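Local coordinates for conserved protein (Methanothermobacter thermautotrophicus, PDB 1I36), which is of unknown function but binds NADP and resembles the 3-hydroxyacid dehydrogenases in structure, at residues V11-A16 against I38-T43; N89-T94 against L230-D235; E175-A180 against D188-L193. The protein carries 1 engineered substitution. One frame throughout, in Å; residues are numbered along the deposited sequence.

Interaction 1. Residues V11-A16 against I38-T43. With NAP (NADP nicotinamide-adenine-dinucleotide phosphate), chain C.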
# COMPACT_ATOMS: atom_id res chain seq x y z
N VAL A 11 5.59 25.80 -14.90
CA VAL A 11 6.87 25.09 -14.72
C VAL A 11 8.04 25.95 -15.18
O VAL A 11 8.98 26.18 -14.42
CB VAL A 11 6.87 23.78 -15.49
CG1 VAL A 11 8.28 23.17 -15.50
CG2 VAL A 11 5.86 22.85 -14.85
N ALA A 12 7.98 26.44 -16.42
CA ALA A 12 9.04 27.27 -16.98
C ALA A 12 9.32 28.50 -16.11
O ALA A 12 10.48 28.85 -15.87
CB ALA A 12 8.67 27.71 -18.41
N GLN A 13 8.26 29.17 -15.67
CA GLN A 13 8.44 30.36 -14.83
C GLN A 13 9.22 30.04 -13.56
O GLN A 13 10.15 30.73 -13.21
CB GLN A 13 7.09 30.96 -14.43
CG GLN A 13 7.21 32.22 -13.53
CD GLN A 13 5.86 32.84 -13.13
OE1 GLN A 13 4.81 32.20 -13.24
NE2 GLN A 13 5.89 34.08 -12.62
N THR A 14 8.78 29.00 -12.86
CA THR A 14 9.40 28.56 -11.63
C THR A 14 10.89 28.27 -11.80
O THR A 14 11.72 28.81 -11.05
CB THR A 14 8.67 27.33 -11.08
OG1 THR A 14 7.29 27.65 -10.90
CG2 THR A 14 9.25 26.89 -9.77
N LEU A 15 11.23 27.43 -12.77
CA LEU A 15 12.62 27.07 -13.06
C LEU A 15 13.42 28.24 -13.60
O LEU A 15 14.55 28.45 -13.19
CB LEU A 15 12.68 25.91 -14.08
CG LEU A 15 11.98 24.61 -13.66
CD1 LEU A 15 12.06 23.56 -14.77
CD2 LEU A 15 12.61 24.09 -12.38
N ALA A 16 12.87 28.98 -14.56
CA ALA A 16 13.58 30.11 -15.13
C ALA A 16 13.92 31.16 -14.07
O ALA A 16 15.02 31.69 -14.05
CB ALA A 16 12.77 30.74 -16.25
N ILE A 38 3.08 35.82 -21.92
CA ILE A 38 3.93 36.99 -22.17
C ILE A 38 4.14 37.69 -20.83
O ILE A 38 5.24 38.16 -20.53
CB ILE A 38 3.27 37.97 -23.20
CG1 ILE A 38 3.18 37.30 -24.58
CG2 ILE A 38 4.11 39.24 -23.34
CD1 ILE A 38 2.37 38.08 -25.62
N GLU A 39 3.12 37.67 -19.99
CA GLU A 39 3.18 38.30 -18.68
C GLU A 39 4.13 37.55 -17.74
O GLU A 39 4.93 38.18 -17.04
CB GLU A 39 1.78 38.42 -18.09
CG GLU A 39 1.68 39.25 -16.81
CD GLU A 39 2.27 40.66 -16.94
OE1 GLU A 39 2.22 41.25 -18.06
OE2 GLU A 39 2.78 41.18 -15.92
N ARG A 40 4.07 36.22 -17.72
CA ARG A 40 4.97 35.45 -16.86
C ARG A 40 6.42 35.72 -17.28
O ARG A 40 7.29 35.95 -16.44
CB ARG A 40 4.71 33.96 -16.99
CG ARG A 40 3.41 33.44 -16.46
CD ARG A 40 3.39 31.96 -16.84
NE ARG A 40 2.14 31.28 -16.53
CZ ARG A 40 1.78 30.91 -15.31
NH1 ARG A 40 2.58 31.16 -14.28
NH2 ARG A 40 0.63 30.29 -15.11
N ALA A 41 6.64 35.72 -18.60
CA ALA A 41 7.96 35.94 -19.17
C ALA A 41 8.56 37.29 -18.78
O ALA A 41 9.74 37.39 -18.46
CB ALA A 41 7.88 35.84 -20.70
N ARG A 42 7.73 38.34 -18.80
CA ARG A 42 8.20 39.67 -18.46
C ARG A 42 8.34 39.88 -16.95
O ARG A 42 9.15 40.70 -16.52
CB ARG A 42 7.33 40.73 -19.15
CG ARG A 42 7.42 40.58 -20.66
CD ARG A 42 6.78 41.70 -21.45
NE ARG A 42 7.11 41.52 -22.86
CZ ARG A 42 6.35 41.90 -23.89
NH1 ARG A 42 5.19 42.51 -23.67
NH2 ARG A 42 6.72 41.60 -25.12
N THR A 43 7.56 39.14 -16.16
CA THR A 43 7.65 39.21 -14.69
C THR A 43 9.02 38.63 -14.28
O THR A 43 9.68 39.14 -13.36
CB THR A 43 6.54 38.38 -14.01
OG1 THR A 43 5.27 38.98 -14.26
CG2 THR A 43 6.76 38.31 -12.49
PA NAP C . 0.95 25.92 -18.37
O1A NAP C . 0.06 24.94 -18.97
O2A NAP C . 1.28 26.32 -17.02
O5B NAP C . 2.21 26.27 -19.40
C5B NAP C . 2.53 25.67 -20.79
C4B NAP C . 2.75 26.93 -21.49
O4B NAP C . 3.16 26.25 -22.90
C3B NAP C . 1.96 27.59 -22.18
O3B NAP C . 2.48 28.61 -21.44
C2B NAP C . 1.66 28.02 -23.56
O2B NAP C . 1.64 29.13 -24.17
C1B NAP C . 2.66 27.13 -23.97
N9A NAP C . 2.27 26.38 -25.18
C8A NAP C . 1.16 25.67 -25.64
N7A NAP C . 1.34 25.24 -26.88
C5A NAP C . 2.60 25.67 -27.25
C6A NAP C . 3.36 25.54 -28.45
N6A NAP C . 2.89 24.89 -29.52
N1A NAP C . 4.63 26.11 -28.49
C2A NAP C . 5.12 26.78 -27.41
N3A NAP C . 4.46 26.95 -26.25
C4A NAP C . 3.19 26.36 -26.23
O3 NAP C . 1.64 24.44 -18.00
PN NAP C . 2.74 23.91 -16.81
O1N NAP C . 1.98 23.71 -15.53
O2N NAP C . 3.80 24.92 -16.86
O5D NAP C . 3.41 22.53 -17.22
C5D NAP C . 4.24 22.41 -18.40
C4D NAP C . 4.52 20.94 -18.63
O4D NAP C . 5.11 20.21 -17.52
C3D NAP C . 3.27 20.10 -19.00
O3D NAP C . 3.47 19.09 -20.04
C2D NAP C . 2.83 19.46 -17.73
O2D NAP C . 2.09 18.29 -17.92
C1D NAP C . 4.17 19.26 -17.00
N1N NAP C . 4.07 19.22 -15.53
C2N NAP C . 3.55 20.32 -14.83
C3N NAP C . 3.50 20.19 -13.40
C7N NAP C . 3.00 21.26 -12.55
O7N NAP C . 2.97 21.13 -11.32
N7N NAP C . 2.55 22.43 -13.07
C4N NAP C . 3.96 19.00 -12.80
C5N NAP C . 4.45 17.95 -13.50
C6N NAP C . 4.50 18.06 -14.86
P2B NAP C . 0.12 29.80 -24.22
O1X NAP C . -0.27 30.30 -22.86
O2X NAP C . 0.36 30.84 -25.18
O3X NAP C . -0.78 28.72 -24.61
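Gln13 and Arg40 carry this contact, and a single side-chain hydrogen bond joins them. Arg40 NH1 donates to Gln13 OE1 at 2.7 Å. The bond is short but bent at the hydrogen, with an N-H...O angle of 132°. The donor lies nearly along the C=O axis of the amide, and the oxygen lies in the plane of the guanidinium. The two side chains cross at about a right angle, and their flat ends are turned 75° apart. The amide therefore meets the guanidinium at its edge and does not stack on it. Gln13 gets there with a fully extended chain, its CG anti to the backbone N (chi1 179°).

Van der Waals contacts fill in around this bond. Arg40 CG lies 3.7 Å from Gln13 OE1, so the amide oxygen also rests against the aliphatic part of the arginine. On the nitrogen side of the amide, Gln13 NE2 comes within 4.3 Å of Thr43 CG2. The hydroxyl of Thr43 is used within its own helix, where OG1 donates to Glu39 O at 2.9 Å.

Cofactor contacts form the third group. Val11 N donates to the NADP phosphate oxygen O2N at 2.8 Å in an almost straight bond. Val11 CG2 packs 3.4 Å from C2N of the nicotinamide ring. Arg40 lies near the same cofactor without a hydrogen bond to it: its NH2 is 4.5 Å from the phosphate oxygen O2A.

The contact lies at the surface of the NADP-binding Rossmann-type domain, between helices 10-21 and 35-44. Ala12 fits the last position of a GxGxxA pattern. With Leu15 and Ala16 it packs on Phe5 of strand 2-6, while Ala41 packs on Leu30 and Val46.

Interaction 2. Residues N89-T94 against L230-D235. With NAP (NADP nicotinamide-adenine-dinucleotide phosphate), chain C.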
# COMPACT_ATOMS: atom_id res chain seq x y z
N ASN A 89 4.20 15.98 -19.16
CA ASN A 89 3.57 14.78 -18.62
C ASN A 89 3.02 13.95 -19.76
O ASN A 89 1.85 14.06 -20.11
CB ASN A 89 2.44 15.12 -17.63
CG ASN A 89 1.83 13.87 -17.00
OD1 ASN A 89 2.52 12.86 -16.80
ND2 ASN A 89 0.52 13.92 -16.74
N ILE A 90 3.91 13.17 -20.39
CA ILE A 90 3.56 12.27 -21.48
C ILE A 90 4.03 10.86 -21.13
O ILE A 90 4.89 10.67 -20.28
CB ILE A 90 4.17 12.73 -22.84
CG1 ILE A 90 5.68 13.06 -22.69
CG2 ILE A 90 3.41 13.96 -23.35
CD1 ILE A 90 6.39 13.36 -24.05
N SER A 91 3.47 9.87 -21.80
CA SER A 91 3.81 8.48 -21.51
C SER A 91 5.25 8.17 -21.86
O SER A 91 5.85 8.83 -22.74
CB SER A 91 2.88 7.55 -22.27
OG SER A 91 3.25 7.46 -23.66
N PRO A 92 5.81 7.12 -21.23
CA PRO A 92 7.20 6.76 -21.53
C PRO A 92 7.42 6.50 -23.02
O PRO A 92 8.45 6.88 -23.55
CB PRO A 92 7.43 5.51 -20.69
CG PRO A 92 6.66 5.84 -19.40
CD PRO A 92 5.33 6.43 -20.00
N GLU A 93 6.45 5.89 -23.69
CA GLU A 93 6.63 5.62 -25.13
C GLU A 93 6.58 6.94 -25.92
O GLU A 93 7.32 7.10 -26.88
CB GLU A 93 5.62 4.61 -25.68
CG GLU A 93 5.94 4.09 -27.10
CD GLU A 93 7.34 3.43 -27.23
OE1 GLU A 93 8.02 3.67 -28.23
OE2 GLU A 93 7.76 2.65 -26.37
N THR A 94 5.75 7.89 -25.50
CA THR A 94 5.69 9.20 -26.18
C THR A 94 7.04 9.92 -26.02
O THR A 94 7.53 10.59 -26.97
CB THR A 94 4.50 10.05 -25.64
OG1 THR A 94 3.33 9.25 -25.67
CG2 THR A 94 4.22 11.27 -26.55
N LEU A 230 0.91 2.09 -17.96
CA LEU A 230 1.24 0.73 -17.57
C LEU A 230 1.01 -0.24 -18.74
O LEU A 230 1.74 -1.22 -18.87
CB LEU A 230 0.37 0.28 -16.39
CG LEU A 230 0.85 0.59 -14.99
CD1 LEU A 230 -0.19 0.00 -14.01
CD2 LEU A 230 2.25 -0.07 -14.78
N ALA A 231 0.00 0.03 -19.56
CA ALA A 231 -0.31 -0.81 -20.73
C ALA A 231 0.79 -0.88 -21.81
O ALA A 231 0.79 -1.78 -22.64
CB ALA A 231 -1.64 -0.39 -21.36
N GLU A 232 1.69 0.11 -21.82
CA GLU A 232 2.78 0.13 -22.78
C GLU A 232 3.80 -0.92 -22.38
O GLU A 232 4.59 -1.39 -23.20
CB GLU A 232 3.45 1.52 -22.78
CG GLU A 232 2.53 2.64 -23.28
CD GLU A 232 3.14 4.04 -23.28
OE1 GLU A 232 4.19 4.28 -22.63
OE2 GLU A 232 2.55 4.93 -23.97
N VAL A 233 3.79 -1.32 -21.10
CA VAL A 233 4.78 -2.30 -20.63
C VAL A 233 4.24 -3.68 -20.22
O VAL A 233 4.90 -4.70 -20.44
CB VAL A 233 5.67 -1.63 -19.51
CG1 VAL A 233 4.83 -0.96 -18.51
CG2 VAL A 233 6.56 -2.63 -18.84
N ILE A 234 3.06 -3.72 -19.59
CA ILE A 234 2.46 -5.00 -19.16
C ILE A 234 0.95 -5.02 -19.48
O ILE A 234 0.45 -4.11 -20.13
CB ILE A 234 2.61 -5.20 -17.61
CG1 ILE A 234 1.89 -4.08 -16.86
CG2 ILE A 234 4.07 -5.14 -17.19
CD1 ILE A 234 1.71 -4.31 -15.32
N ASP A 235 0.26 -6.07 -19.05
CA ASP A 235 -1.21 -6.16 -19.20
C ASP A 235 -1.67 -5.92 -17.75
O ASP A 235 -1.76 -6.85 -16.95
CB ASP A 235 -1.64 -7.56 -19.67
CG ASP A 235 -1.21 -7.84 -21.12
OD1 ASP A 235 -1.00 -6.87 -21.88
OD2 ASP A 235 -1.06 -9.03 -21.50
PA NAP C . 0.95 25.92 -18.37
O1A NAP C . 0.06 24.94 -18.97
O2A NAP C . 1.28 26.32 -17.02
O5B NAP C . 2.21 26.27 -19.40
C5B NAP C . 2.53 25.67 -20.79
C4B NAP C . 2.75 26.93 -21.49
O4B NAP C . 3.16 26.25 -22.90
C3B NAP C . 1.96 27.59 -22.18
O3B NAP C . 2.48 28.61 -21.44
C2B NAP C . 1.66 28.02 -23.56
O2B NAP C . 1.64 29.13 -24.17
C1B NAP C . 2.66 27.13 -23.97
N9A NAP C . 2.27 26.38 -25.18
C8A NAP C . 1.16 25.67 -25.64
N7A NAP C . 1.34 25.24 -26.88
C5A NAP C . 2.60 25.67 -27.25
C6A NAP C . 3.36 25.54 -28.45
N6A NAP C . 2.89 24.89 -29.52
N1A NAP C . 4.63 26.11 -28.49
C2A NAP C . 5.12 26.78 -27.41
N3A NAP C . 4.46 26.95 -26.25
C4A NAP C . 3.19 26.36 -26.23
O3 NAP C . 1.64 24.44 -18.00
PN NAP C . 2.74 23.91 -16.81
O1N NAP C . 1.98 23.71 -15.53
O2N NAP C . 3.80 24.92 -16.86
O5D NAP C . 3.41 22.53 -17.22
C5D NAP C . 4.24 22.41 -18.40
C4D NAP C . 4.52 20.94 -18.63
O4D NAP C . 5.11 20.21 -17.52
C3D NAP C . 3.27 20.10 -19.00
O3D NAP C . 3.47 19.09 -20.04
C2D NAP C . 2.83 19.46 -17.73
O2D NAP C . 2.09 18.29 -17.92
C1D NAP C . 4.17 19.26 -17.00
N1N NAP C . 4.07 19.22 -15.53
C2N NAP C . 3.55 20.32 -14.83
C3N NAP C . 3.50 20.19 -13.40
C7N NAP C . 3.00 21.26 -12.55
O7N NAP C . 2.97 21.13 -11.32
N7N NAP C . 2.55 22.43 -13.07
C4N NAP C . 3.96 19.00 -12.80
C5N NAP C . 4.45 17.95 -13.50
C6N NAP C . 4.50 18.06 -14.86
P2B NAP C . 0.12 29.80 -24.22
O1X NAP C . -0.27 30.30 -22.86
O2X NAP C . 0.36 30.84 -25.18
O3X NAP C . -0.78 28.72 -24.61
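Ser91 meets Glu232 at the N-cap of helix 92-101, where the Rossmann-type domain touches the C-terminal helical part of the chain. The tight part is a two-pronged grip by one carboxylate. Ser91 OG donates to Glu232 OE2 at 2.6 Å, on the syn lone pair of that oxygen. Glu93 N donates to Glu232 OE1 at 3.0 Å, also from the syn side but 34° out of the carboxylate plane. Glu232 reaches the helix end with its chain extended beyond CG. The negative group sits at a helix N terminus, which is likely to favour its charge. Glu93 CB packs 3.4 Å from Glu232 OE1. Behind the cap, Met229 of helix 216-231 touches Ser91 and Pro92, and Ala157 of helix 154-182 touches Pro92.

Ser91 does a second job as the capping residue, since its OG accepts from Thr94 N at 3.1 Å. Replacing this serine with an alanine removes the hydroxyl, which would probably leave Thr94 N without its capping acceptor and Glu232 OE2 without a donor.

The other side is looser. Glu232 is exposed, and the carboxylate of Glu93 leads away from it to a salt bridge with Arg96. Val233 O is hydrogen-bonded to Arg182 of the second subunit, so the segment 230-235 also borders the dimer interface.

At its start, the segment 89-94 reaches the cofactor. Asn89 N makes weak hydrogen bonds to the NADP ribose hydroxyl oxygens, O3D at 3.3 Å and O2D at 3.4 Å.

Interaction 3. Residues E175-A180 against D188-L193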
# COMPACT_ATOMS: atom_id res chain seq x y z
N GLU A 175 -11.36 1.81 0.54
CA GLU A 175 -12.31 0.71 0.58
C GLU A 175 -12.26 -0.05 1.92
O GLU A 175 -13.31 -0.38 2.49
CB GLU A 175 -12.11 -0.25 -0.60
CG GLU A 175 -13.02 -1.47 -0.52
CD GLU A 175 -13.20 -2.17 -1.84
OE1 GLU A 175 -12.42 -3.09 -2.15
OE2 GLU A 175 -14.17 -1.84 -2.55
N THR A 176 -11.06 -0.31 2.41
CA THR A 176 -10.88 -1.02 3.69
C THR A 176 -11.52 -0.24 4.84
O THR A 176 -12.26 -0.82 5.65
CB THR A 176 -9.39 -1.25 4.00
OG1 THR A 176 -8.87 -2.16 3.04
CG2 THR A 176 -9.19 -1.85 5.40
N LEU A 177 -11.30 1.08 4.89
CA LEU A 177 -11.84 1.92 5.96
C LEU A 177 -13.34 2.20 5.85
O LEU A 177 -14.01 2.43 6.86
CB LEU A 177 -11.06 3.21 6.09
CG LEU A 177 -9.61 3.01 6.52
CD1 LEU A 177 -8.93 4.36 6.62
CD2 LEU A 177 -9.56 2.28 7.86
N THR A 178 -13.86 2.21 4.63
CA THR A 178 -15.28 2.43 4.43
C THR A 178 -16.02 1.19 4.94
O THR A 178 -17.06 1.31 5.57
CB THR A 178 -15.60 2.73 2.94
OG1 THR A 178 -14.99 3.98 2.59
CG2 THR A 178 -17.11 2.85 2.74
N ALA A 179 -15.47 -0.00 4.70
CA ALA A 179 -16.10 -1.20 5.20
C ALA A 179 -15.99 -1.18 6.73
O ALA A 179 -16.96 -1.47 7.42
CB ALA A 179 -15.43 -2.44 4.64
N ALA A 180 -14.80 -0.83 7.26
CA ALA A 180 -14.56 -0.75 8.70
C ALA A 180 -15.52 0.21 9.37
O ALA A 180 -16.00 -0.02 10.49
CB ALA A 180 -13.11 -0.30 8.98
N ASP A 188 -10.14 1.13 15.10
CA ASP A 188 -9.46 -0.10 15.49
C ASP A 188 -8.61 -0.59 14.32
O ASP A 188 -7.46 -0.99 14.49
CB ASP A 188 -10.48 -1.19 15.89
CG ASP A 188 -11.23 -0.85 17.17
OD1 ASP A 188 -10.61 -0.41 18.14
OD2 ASP A 188 -12.45 -1.05 17.21
N VAL A 189 -9.17 -0.57 13.12
CA VAL A 189 -8.39 -1.01 11.97
C VAL A 189 -7.18 -0.08 11.81
O VAL A 189 -6.06 -0.55 11.63
CB VAL A 189 -9.24 -1.05 10.70
CG1 VAL A 189 -8.35 -1.40 9.48
CG2 VAL A 189 -10.34 -2.14 10.87
N LEU A 190 -7.39 1.23 11.90
CA LEU A 190 -6.26 2.16 11.77
C LEU A 190 -5.16 1.90 12.79
O LEU A 190 -3.98 1.86 12.45
CB LEU A 190 -6.75 3.60 11.89
CG LEU A 190 -7.40 4.11 10.62
CD1 LEU A 190 -8.24 5.36 10.89
CD2 LEU A 190 -6.27 4.38 9.62
N GLU A 191 -5.55 1.65 14.04
CA GLU A 191 -4.55 1.38 15.08
C GLU A 191 -3.85 0.07 14.85
O GLU A 191 -2.65 -0.07 15.16
CB GLU A 191 -5.17 1.39 16.47
CG GLU A 191 -5.58 2.78 16.95
CD GLU A 191 -6.19 2.73 18.35
OE1 GLU A 191 -5.70 1.93 19.18
OE2 GLU A 191 -7.15 3.49 18.61
N MET A 192 -4.58 -0.92 14.34
CA MET A 192 -3.96 -2.22 14.09
C MET A 192 -2.98 -2.06 12.95
O MET A 192 -1.91 -2.65 12.98
CB MET A 192 -4.98 -3.32 13.80
CG MET A 192 -5.67 -3.85 15.07
SD MET A 192 -4.56 -4.20 16.50
CE MET A 192 -4.90 -2.81 17.42
N LEU A 193 -3.33 -1.25 11.95
CA LEU A 193 -2.40 -1.01 10.82
C LEU A 193 -1.10 -0.30 11.25
O LEU A 193 -0.02 -0.63 10.79
CB LEU A 193 -3.08 -0.23 9.70
CG LEU A 193 -4.07 -1.03 8.86
CD1 LEU A 193 -4.91 -0.09 8.05
CD2 LEU A 193 -3.34 -2.04 7.97
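Val189 packs against Thr176, Leu177 and Ala180, and the contact consists of apolar packing alone. It sets the end part of the long helix 154-182 against the short helix 186-194 that follows it. This is the C-terminal helical part of the chain, at the dimer interface, and its sequence family shares a clan with the C-terminal domain of 6-phosphogluconate dehydrogenase. The axes of segments 175-180 and 188-193 lie at 137° to each other, nearer antiparallel than parallel, and approach to 10.5 Å.

The two methyl groups of Val189 divide the work. CG2 meets Ala180 CB at 3.8 Å, where the small alanine lets the valine come close. CG1, anti to the backbone N (chi1 175°), lies 4.2 Å from both Thr176 CG2 and Leu177 CD2. The two leucines form the other half. Leu177 and Leu190 cross at about a right angle. Leu177 CD2 touches Leu190 CG at 4.0 Å, and Leu177 CD1 touches Leu190 CD2 at the same distance.

No polar atom takes part across the segments. Thr176 OG1 is bonded to Leu172 O on its own helix, and CG2 is the branch that meets Val189. Asp188 and Glu191 form salt bridges with Arg148 of the second subunit, and Glu175 accepts from the backbone N of Val237 and Met238 of that subunit.

All five touching residues are buried. The fit therefore depends on the shapes of methyl and isobutyl groups, while the directed polar bonds close by are spent within a helix or across the subunit boundary.

How the interactions relate
From the N terminus, interaction 1 closes first. It joins helix 10-21 to helix 35-44, with strand 25-28 in the loop between them. Interaction 2 opens only after that and closes a loop of 135 residues. It ties the start of helix 92-101 in the Rossmann-type domain to segment 230-235. Interaction 3 is nested inside that loop and joins the neighbouring helices 154-182 and 186-194. None of the three cross. Interactions 1 and 2 both touch NADP, although their centres are 30 Å apart. Interactions 2 and 3 both touch the second subunit, with their nearest atoms about 17 Å apart.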